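Local coordinates for putative HTH-type transcriptional regulator PF0864 (PDB 2IA0), which probably binds specific DNA sequences as an AsnC-family transcription regulator, pairing a winged helix-turn-helix domain with a dimeric alpha+beta barrel domain, at residues Ile34-Leu37 against Ser38-Leu41; Glu45-Ile48 against His49-Lys53; Lys127-Lys130 against Asp131-Val134; Leu133-Phe136 against Ile137-Ile141. All blocks are in the same frame, centred on the assembly; numbering follows the deposited sequence.

Interaction 1 (Ile34-Leu37 against Ser38-Leu41)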
# COMPACT_ATOMS: atom_id res chain seq x y z
N ILE A 34 14.24 12.11 -18.81
CA ILE A 34 14.43 13.53 -18.62
C ILE A 34 13.96 14.35 -19.82
O ILE A 34 13.35 15.40 -19.66
CB ILE A 34 15.92 13.84 -18.26
CG1 ILE A 34 16.18 13.53 -16.78
CG2 ILE A 34 16.29 15.27 -18.55
CD1 ILE A 34 17.56 12.91 -16.53
N SER A 35 14.26 13.88 -21.02
CA SER A 35 13.95 14.63 -22.21
C SER A 35 12.46 14.65 -22.45
O SER A 35 11.93 15.69 -22.88
CB SER A 35 14.77 14.15 -23.43
OG SER A 35 14.18 13.07 -24.11
N GLU A 36 11.78 13.54 -22.14
CA GLU A 36 10.30 13.46 -22.16
C GLU A 36 9.66 14.32 -21.09
O GLU A 36 8.63 14.94 -21.32
CB GLU A 36 9.83 12.04 -21.94
CG GLU A 36 10.08 11.09 -23.09
CD GLU A 36 9.80 9.66 -22.67
OE1 GLU A 36 8.79 9.08 -23.12
OE2 GLU A 36 10.57 9.13 -21.85
N LEU A 37 10.27 14.36 -19.91
CA LEU A 37 9.76 15.22 -18.82
C LEU A 37 9.94 16.70 -19.14
O LEU A 37 9.11 17.53 -18.77
CB LEU A 37 10.44 14.89 -17.50
CG LEU A 37 9.99 13.64 -16.78
CD1 LEU A 37 11.08 13.24 -15.82
CD2 LEU A 37 8.65 13.84 -16.06
N SER A 38 11.02 17.01 -19.83
CA SER A 38 11.32 18.39 -20.21
C SER A 38 10.35 18.89 -21.30
O SER A 38 9.91 20.03 -21.27
CB SER A 38 12.78 18.49 -20.68
OG SER A 38 12.92 19.53 -21.62
N GLU A 39 10.04 18.02 -22.25
CA GLU A 39 9.03 18.28 -23.27
C GLU A 39 7.64 18.44 -22.65
O GLU A 39 6.95 19.40 -22.94
CB GLU A 39 9.12 17.16 -24.32
CG GLU A 39 7.88 16.76 -25.06
CD GLU A 39 8.10 15.47 -25.86
OE1 GLU A 39 8.28 14.38 -25.26
OE2 GLU A 39 8.09 15.55 -27.10
N GLN A 40 7.25 17.53 -21.76
CA GLN A 40 5.93 17.60 -21.10
C GLN A 40 5.76 18.77 -20.13
O GLN A 40 4.65 19.27 -19.95
CB GLN A 40 5.58 16.26 -20.42
CG GLN A 40 5.36 15.12 -21.43
CD GLN A 40 4.97 13.82 -20.77
OE1 GLN A 40 4.41 13.83 -19.69
NE2 GLN A 40 5.28 12.69 -21.40
N LEU A 41 6.86 19.21 -19.53
CA LEU A 41 6.83 20.24 -18.50
C LEU A 41 7.25 21.60 -19.04
O LEU A 41 6.92 22.62 -18.45
CB LEU A 41 7.66 19.82 -17.25
CG LEU A 41 7.06 18.70 -16.37
CD1 LEU A 41 8.03 18.23 -15.32
CD2 LEU A 41 5.74 19.09 -15.71

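Interaction 2 (Glu45-Ile48 against His49-Lys53)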
# COMPACT_ATOMS: atom_id res chain seq x y z
N GLU A 45 16.11 20.53 -20.13
CA GLU A 45 16.53 19.20 -19.70
C GLU A 45 17.43 19.18 -18.47
O GLU A 45 17.22 18.36 -17.60
CB GLU A 45 17.23 18.48 -20.84
CG GLU A 45 16.30 17.76 -21.78
CD GLU A 45 17.03 17.06 -22.90
OE1 GLU A 45 16.86 17.48 -24.05
OE2 GLU A 45 17.79 16.11 -22.62
N SER A 46 18.42 20.07 -18.41
CA SER A 46 19.34 20.17 -17.27
C SER A 46 18.69 20.60 -15.96
O SER A 46 19.18 20.25 -14.89
CB SER A 46 20.52 21.09 -17.60
OG SER A 46 21.21 20.70 -18.78
N THR A 47 17.62 21.38 -16.02
CA THR A 47 16.84 21.66 -14.80
C THR A 47 16.09 20.43 -14.29
O THR A 47 16.16 20.13 -13.10
CB THR A 47 15.86 22.81 -14.98
OG1 THR A 47 16.51 23.86 -15.70
CG2 THR A 47 15.43 23.33 -13.61
N ILE A 48 15.40 19.71 -15.17
CA ILE A 48 14.73 18.45 -14.80
C ILE A 48 15.71 17.48 -14.13
O ILE A 48 15.47 17.00 -13.03
CB ILE A 48 14.02 17.77 -16.03
CG1 ILE A 48 12.95 18.71 -16.63
CG2 ILE A 48 13.43 16.42 -15.65
CD1 ILE A 48 12.03 19.35 -15.62
N HIS A 49 16.83 17.26 -14.81
CA HIS A 49 17.92 16.39 -14.38
C HIS A 49 18.42 16.73 -12.96
O HIS A 49 18.41 15.87 -12.07
CB HIS A 49 19.03 16.47 -15.42
CG HIS A 49 20.29 15.76 -15.05
ND1 HIS A 49 20.38 14.39 -14.98
CD2 HIS A 49 21.52 16.24 -14.76
CE1 HIS A 49 21.61 14.05 -14.65
NE2 HIS A 49 22.32 15.15 -14.50
N PHE A 50 18.79 17.99 -12.76
CA PHE A 50 19.18 18.51 -11.45
C PHE A 50 18.11 18.33 -10.36
O PHE A 50 18.42 17.84 -9.27
CB PHE A 50 19.59 19.98 -11.57
CG PHE A 50 19.87 20.64 -10.26
CD1 PHE A 50 18.94 21.52 -9.69
CD2 PHE A 50 21.07 20.41 -9.59
CE1 PHE A 50 19.20 22.15 -8.46
CE2 PHE A 50 21.34 21.04 -8.37
CZ PHE A 50 20.40 21.91 -7.81
N ARG A 51 16.87 18.74 -10.64
CA ARG A 51 15.73 18.52 -9.74
C ARG A 51 15.57 17.05 -9.35
O ARG A 51 15.35 16.76 -8.20
CB ARG A 51 14.41 18.99 -10.37
CG ARG A 51 14.35 20.44 -10.75
CD ARG A 51 14.68 21.30 -9.58
NE ARG A 51 14.26 22.69 -9.78
CZ ARG A 51 13.12 23.20 -9.34
NH1 ARG A 51 12.26 22.44 -8.69
NH2 ARG A 51 12.83 24.48 -9.55
N ILE A 52 15.67 16.14 -10.30
CA ILE A 52 15.54 14.71 -10.00
C ILE A 52 16.66 14.16 -9.11
O ILE A 52 16.37 13.47 -8.12
CB ILE A 52 15.35 13.86 -11.29
CG1 ILE A 52 13.96 14.12 -11.88
CG2 ILE A 52 15.53 12.37 -11.00
CD1 ILE A 52 13.83 13.69 -13.33
N LYS A 53 17.92 14.49 -9.44
CA LYS A 53 19.06 14.15 -8.59
C LYS A 53 18.87 14.70 -7.18
O LYS A 53 19.18 14.02 -6.21
CB LYS A 53 20.40 14.63 -9.19
CG LYS A 53 21.02 13.67 -10.20
CD LYS A 53 22.20 14.29 -10.97
CE LYS A 53 23.58 14.05 -10.30
NZ LYS A 53 24.78 14.42 -11.19

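Interaction 3 (Lys127-Lys130 against Asp131-Val134)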
# COMPACT_ATOMS: atom_id res chain seq x y z
N LYS A 127 -4.95 -14.12 -0.37
CA LYS A 127 -4.92 -15.50 -0.82
C LYS A 127 -5.68 -15.58 -2.13
O LYS A 127 -6.19 -14.57 -2.62
CB LYS A 127 -5.55 -16.46 0.20
CG LYS A 127 -4.91 -16.45 1.58
CD LYS A 127 -3.63 -17.22 1.57
CE LYS A 127 -2.79 -16.90 2.79
NZ LYS A 127 -1.62 -17.80 2.73
N ASN A 128 -5.76 -16.77 -2.68
CA ASN A 128 -6.42 -16.97 -3.96
C ASN A 128 -7.88 -17.43 -3.88
O ASN A 128 -8.63 -17.18 -4.82
CB ASN A 128 -5.54 -17.83 -4.87
CG ASN A 128 -4.27 -17.09 -5.33
OD1 ASN A 128 -4.26 -15.85 -5.48
ND2 ASN A 128 -3.20 -17.84 -5.54
N ASN A 129 -8.28 -18.06 -2.77
CA ASN A 129 -9.70 -18.40 -2.49
C ASN A 129 -10.18 -17.85 -1.14
O ASN A 129 -9.49 -17.07 -0.50
CB ASN A 129 -9.94 -19.91 -2.47
CG ASN A 129 -9.44 -20.60 -3.69
OD1 ASN A 129 -8.57 -21.46 -3.59
ND2 ASN A 129 -10.00 -20.25 -4.85
N LYS A 130 -11.33 -18.35 -0.69
CA LYS A 130 -12.07 -17.76 0.44
C LYS A 130 -11.77 -18.04 1.92
O LYS A 130 -12.08 -17.16 2.73
CB LYS A 130 -13.59 -17.79 0.20
CG LYS A 130 -14.08 -16.57 -0.57
CD LYS A 130 -15.53 -16.24 -0.28
CE LYS A 130 -16.17 -15.51 -1.45
NZ LYS A 130 -15.43 -14.26 -1.79
N ASP A 131 -11.22 -19.18 2.39
CA ASP A 131 -11.09 -20.56 1.87
C ASP A 131 -9.63 -20.96 2.10
O ASP A 131 -9.34 -21.67 3.07
CB ASP A 131 -11.58 -20.85 0.46
CG ASP A 131 -11.86 -22.33 0.23
OD1 ASP A 131 -11.82 -23.11 1.22
OD2 ASP A 131 -12.11 -22.73 -0.93
N GLU A 132 -8.71 -20.46 1.29
CA GLU A 132 -7.32 -20.36 1.74
C GLU A 132 -7.23 -19.34 2.92
O GLU A 132 -6.41 -19.49 3.82
CB GLU A 132 -6.38 -19.99 0.58
CG GLU A 132 -5.78 -21.20 -0.17
CD GLU A 132 -5.01 -20.83 -1.44
OE1 GLU A 132 -4.47 -19.70 -1.53
OE2 GLU A 132 -4.94 -21.67 -2.37
N LEU A 133 -8.11 -18.33 2.91
CA LEU A 133 -8.21 -17.34 3.99
C LEU A 133 -8.80 -17.92 5.29
O LEU A 133 -8.28 -17.68 6.37
CB LEU A 133 -9.04 -16.14 3.54
CG LEU A 133 -8.26 -14.93 3.02
CD1 LEU A 133 -8.93 -14.28 1.81
CD2 LEU A 133 -8.10 -13.93 4.15
N VAL A 134 -9.90 -18.66 5.16
CA VAL A 134 -10.48 -19.38 6.29
C VAL A 134 -9.43 -20.30 6.92
O VAL A 134 -9.12 -20.19 8.10
CB VAL A 134 -11.73 -20.17 5.83
CG1 VAL A 134 -12.11 -21.28 6.85
CG2 VAL A 134 -12.88 -19.19 5.58

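Interaction 4 (Leu133-Phe136 against Ile137-Ile141)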
# COMPACT_ATOMS: atom_id res chain seq x y z
N LEU A 133 -8.11 -18.33 2.91
CA LEU A 133 -8.21 -17.34 3.99
C LEU A 133 -8.80 -17.92 5.29
O LEU A 133 -8.28 -17.68 6.37
CB LEU A 133 -9.04 -16.14 3.54
CG LEU A 133 -8.26 -14.93 3.02
CD1 LEU A 133 -8.93 -14.28 1.81
CD2 LEU A 133 -8.10 -13.93 4.15
N VAL A 134 -9.90 -18.66 5.16
CA VAL A 134 -10.48 -19.38 6.29
C VAL A 134 -9.43 -20.30 6.92
O VAL A 134 -9.12 -20.19 8.10
CB VAL A 134 -11.73 -20.17 5.83
CG1 VAL A 134 -12.11 -21.28 6.85
CG2 VAL A 134 -12.88 -19.19 5.58
N LYS A 135 -8.87 -21.17 6.09
CA LYS A 135 -7.76 -22.04 6.45
C LYS A 135 -6.57 -21.27 7.04
O LYS A 135 -5.91 -21.77 7.95
CB LYS A 135 -7.34 -22.84 5.21
CG LYS A 135 -6.73 -24.19 5.49
CD LYS A 135 -5.83 -24.64 4.34
CE LYS A 135 -4.73 -25.56 4.89
NZ LYS A 135 -3.85 -26.06 3.80
N PHE A 136 -6.30 -20.06 6.53
CA PHE A 136 -5.24 -19.20 7.09
C PHE A 136 -5.59 -18.71 8.50
O PHE A 136 -4.75 -18.75 9.38
CB PHE A 136 -4.92 -18.00 6.19
CG PHE A 136 -3.92 -17.03 6.79
CD1 PHE A 136 -2.56 -17.14 6.50
CD2 PHE A 136 -4.34 -16.03 7.66
CE1 PHE A 136 -1.62 -16.25 7.05
CE2 PHE A 136 -3.41 -15.15 8.24
CZ PHE A 136 -2.04 -15.25 7.92
N ILE A 137 -6.81 -18.21 8.68
CA ILE A 137 -7.29 -17.78 10.00
C ILE A 137 -7.37 -18.93 11.02
O ILE A 137 -6.94 -18.75 12.17
CB ILE A 137 -8.60 -16.95 9.88
CG1 ILE A 137 -8.27 -15.60 9.20
CG2 ILE A 137 -9.28 -16.74 11.25
CD1 ILE A 137 -9.38 -15.05 8.36
N GLU A 138 -7.86 -20.11 10.62
CA GLU A 138 -7.84 -21.29 11.51
C GLU A 138 -6.45 -21.51 12.10
O GLU A 138 -6.29 -21.73 13.32
CB GLU A 138 -8.29 -22.62 10.83
CG GLU A 138 -9.52 -22.58 9.89
CD GLU A 138 -10.22 -23.96 9.72
OE1 GLU A 138 -10.99 -24.38 10.62
OE2 GLU A 138 -10.03 -24.62 8.66
N GLU A 139 -5.44 -21.42 11.23
CA GLU A 139 -4.08 -21.86 11.51
C GLU A 139 -3.17 -20.85 12.17
O GLU A 139 -2.35 -21.21 13.02
CB GLU A 139 -3.42 -22.38 10.23
CG GLU A 139 -3.65 -23.85 10.02
CD GLU A 139 -3.75 -24.26 8.57
OE1 GLU A 139 -2.93 -23.79 7.75
OE2 GLU A 139 -4.66 -25.08 8.25
N ASN A 140 -3.34 -19.58 11.82
CA ASN A 140 -2.40 -18.53 12.21
C ASN A 140 -3.01 -17.40 13.05
O ASN A 140 -2.28 -16.55 13.55
CB ASN A 140 -1.73 -17.94 10.97
CG ASN A 140 -0.96 -18.96 10.17
OD1 ASN A 140 0.04 -19.51 10.64
ND2 ASN A 140 -1.39 -19.22 8.94
N ILE A 141 -4.33 -17.38 13.20
CA ILE A 141 -5.01 -16.30 13.94
C ILE A 141 -5.80 -16.78 15.18
O ILE A 141 -5.62 -16.25 16.27
CB ILE A 141 -5.87 -15.40 12.99
CG1 ILE A 141 -4.99 -14.73 11.89
CG2 ILE A 141 -6.73 -14.39 13.78
CD1 ILE A 141 -3.85 -13.81 12.36

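Interaction 1 (Ile34-Leu37 against Ser38-Leu41)
Leu41 folds back along the turn that starts at Leu37, and its side chain shows atom by atom how one helical turn rests on the one before. Its CB lies 3.1 Å from Leu37 O, the same carbonyl oxygen that accepts Leu41 N at 2.9 Å. The next atom, CG, stays near that oxygen, 3.4 Å from Leu37 O, because it stands beside the backbone N and anti to the carbonyl carbon (chi1 -71°). At the tip, the CD1 branch of Leu41, still 3.7 Å from Leu37 O, reaches the CD2 methyl of Leu37 at 4.5 Å, a loose apolar contact between side chains that run alongside each other. Helix 34-41 is the first helix of the predicted helix-turn-helix motif, and this pair faces the inside of the domain: Leu37 meets Leu25, Ile48 and Ile52, while Leu41 meets Leu18 and Ile22 on helix 17-26. The polar residues follow a different logic. Gln40 N bonds to Glu36 O at 161°, and the methylene CG of Gln40 settles 3.3 Å from Glu36 O. Ser38 CB comes to 3.3 Å from Ile34 O, yet its OG, anti to the backbone N (chi1 151°), turns onward to hydrogen-bond Lys43 O. Glu36 OE1 and Glu39 OE1 remain 5.7 Å apart, like charges kept from contact, with Glu36 OE2 hydrogen-bonded to Thr33 OG1.

Interaction 2 (Glu45-Ile48 against His49-Lys53)
The guanidinium of Arg51 is the flat group that meets the preceding turn, and Thr47 CG2 approaches it obliquely, 4.1 Å from Arg51 NE. The rings of His49 and Phe50, by contrast, extend beyond this turn, and each of these residues rests on it through its CB; His49 CB, for instance, lies 3.4 Å from Glu45 O. Thr47 and Arg51 run side by side and point the same way. With chi1 at -59° the arginine's CG stands beside its own backbone N, 3.0 Å from Thr47 O, a close approach to the oxygen that also takes Arg51 N at 2.9 Å in a nearly straight bond (172°). On the inner side, Ile48 and Ile52 cross obliquely, with the CG2 branch of Ile48 3.6 Å from CD1 of Ile52. This branched pair helps fill the interior of the three-helix domain, where Ile48 touches Leu18, and Ile52 touches Ile22 and Leu37. Helix 45-57 is the second helix of the predicted helix-turn-helix motif, the one that in such motifs usually reads DNA. Arg51 spans two environments: its aliphatic part lies on the backbone of its own helix, while NH1 makes salt bridges to Asp16 and Asp19. The paired acids probably offset the arginine's positive charge, tying this helix to Asp16 and to Asp19 on helix 17-26.

Interaction 3 (Lys127-Lys130 against Asp131-Val134)
In the alpha+beta barrel domain, the connection from strand 120-127 to helix 132-140 is drawn together by Lys127 and Glu132, one at the strand's end and the other in the first turn of the helix. Their side chains cross at about a right angle, with Lys127 CB 3.6 Å from Glu132 CB. Lys127 CG lies 4.0 Å from Leu133 CG, and the bend at chi2 (-77°) keeps CD near Glu132 CB. Its ammonium group goes elsewhere, to a hydrogen bond with Pro108 O, and NZ remains 5.5 Å from Glu132 OE1. The carboxylate of Glu132 instead reaches back over the loop: OE1 accepts Asn128 N at 3.4 Å, a weak but straight bond (168°). Glu132 OE2 lies 3.8 Å from Asn129 OD1, where amide and carboxylate planes are turned 74° apart. Leu133 closes the inner side, its CB 3.3 Å from Lys130 O and its CD1 3.7 Å from Asn129 O. The peptide before Asp131 is modelled cis, and the crowding about it makes the local geometry doubtful. With an alanine at Lys127, Pro108 O would probably lose its ammonium partner, and Leu133 and Glu132 the outer methylenes, from CG on, that lie beside them. The chemistry is thus divided, with methylenes doing the packing between lysine and glutamate while their opposite charges, too far apart for a salt bridge, probably attract only at a distance.

Interaction 4 (Leu133-Phe136 against Ile137-Ile141)
Backbone bonds from Ile137 N to Leu133 O and from Glu138 N to Val134 O keep the helix regular, until near its end Phe136 O takes Asn140 N at 2.9 Å along with weak bonds from Glu139 N and Asn140 ND2. Crossing Phe136 at about a right angle, Asn140 sets its CB over a face of the ring in a CH-pi contact, 4.2 Å from the centroid of the Phe136 ring and 16° off its normal. Asn140 ND2 also lies over a ring face, 3.4 Å from Phe136 CD1, and the ring and amide planes are 48° apart. Asn140 CG stands beside its own backbone N (chi1 -60°), bringing the amide back over the preceding turn. Phe136 CE2 meets Ile141 CG1 at 4.0 Å, and Phe136 CD2 meets Ile137 CG1 at 4.2 Å. On the exposed flank, Lys135 CE lies 3.4 Å from Glu139 OE2, although Lys135 NZ is 4.6 Å from Glu139 OE2. An alanine replacing Phe136 is likely to open a gap beneath the helix and leave the Asn140 amide without the ring face it lies over, held by little more than its weak bond to Phe136 O. The inner face of helix 132-140 covers the antiparallel sheet: Phe136 packs on Val125 of strand 120-127 and on Leu107, Ile137 on Ile152 of strand 147-154, and Ile141, just after the helix, on Leu82 and Ile150.

How the interactions relate
Two neighbouring pairs of contacts sit on opposite sides of the chain's centre. Interactions 1 and 2 occupy consecutive helices of the predicted helix-turn-helix and touch directly, Ile34 CD1 lying 3.5 Å from His49 ND1. Interactions 3 and 4, whose centres are about 9 Å apart, share Leu133 and Val134 on helix 132-140. The centres of interactions 1 and 4 are about 49 Å apart. Interactions 1, 2 and 3 are surface contacts, whereas interaction 4 is partly buried. Their chemistry follows: aliphatic pairs backed by other helices in interactions 1 and 2, a lysine-glutamate crossing at the strand-to-helix loop in interaction 3, and aromatic packing on a sheet in interaction 4.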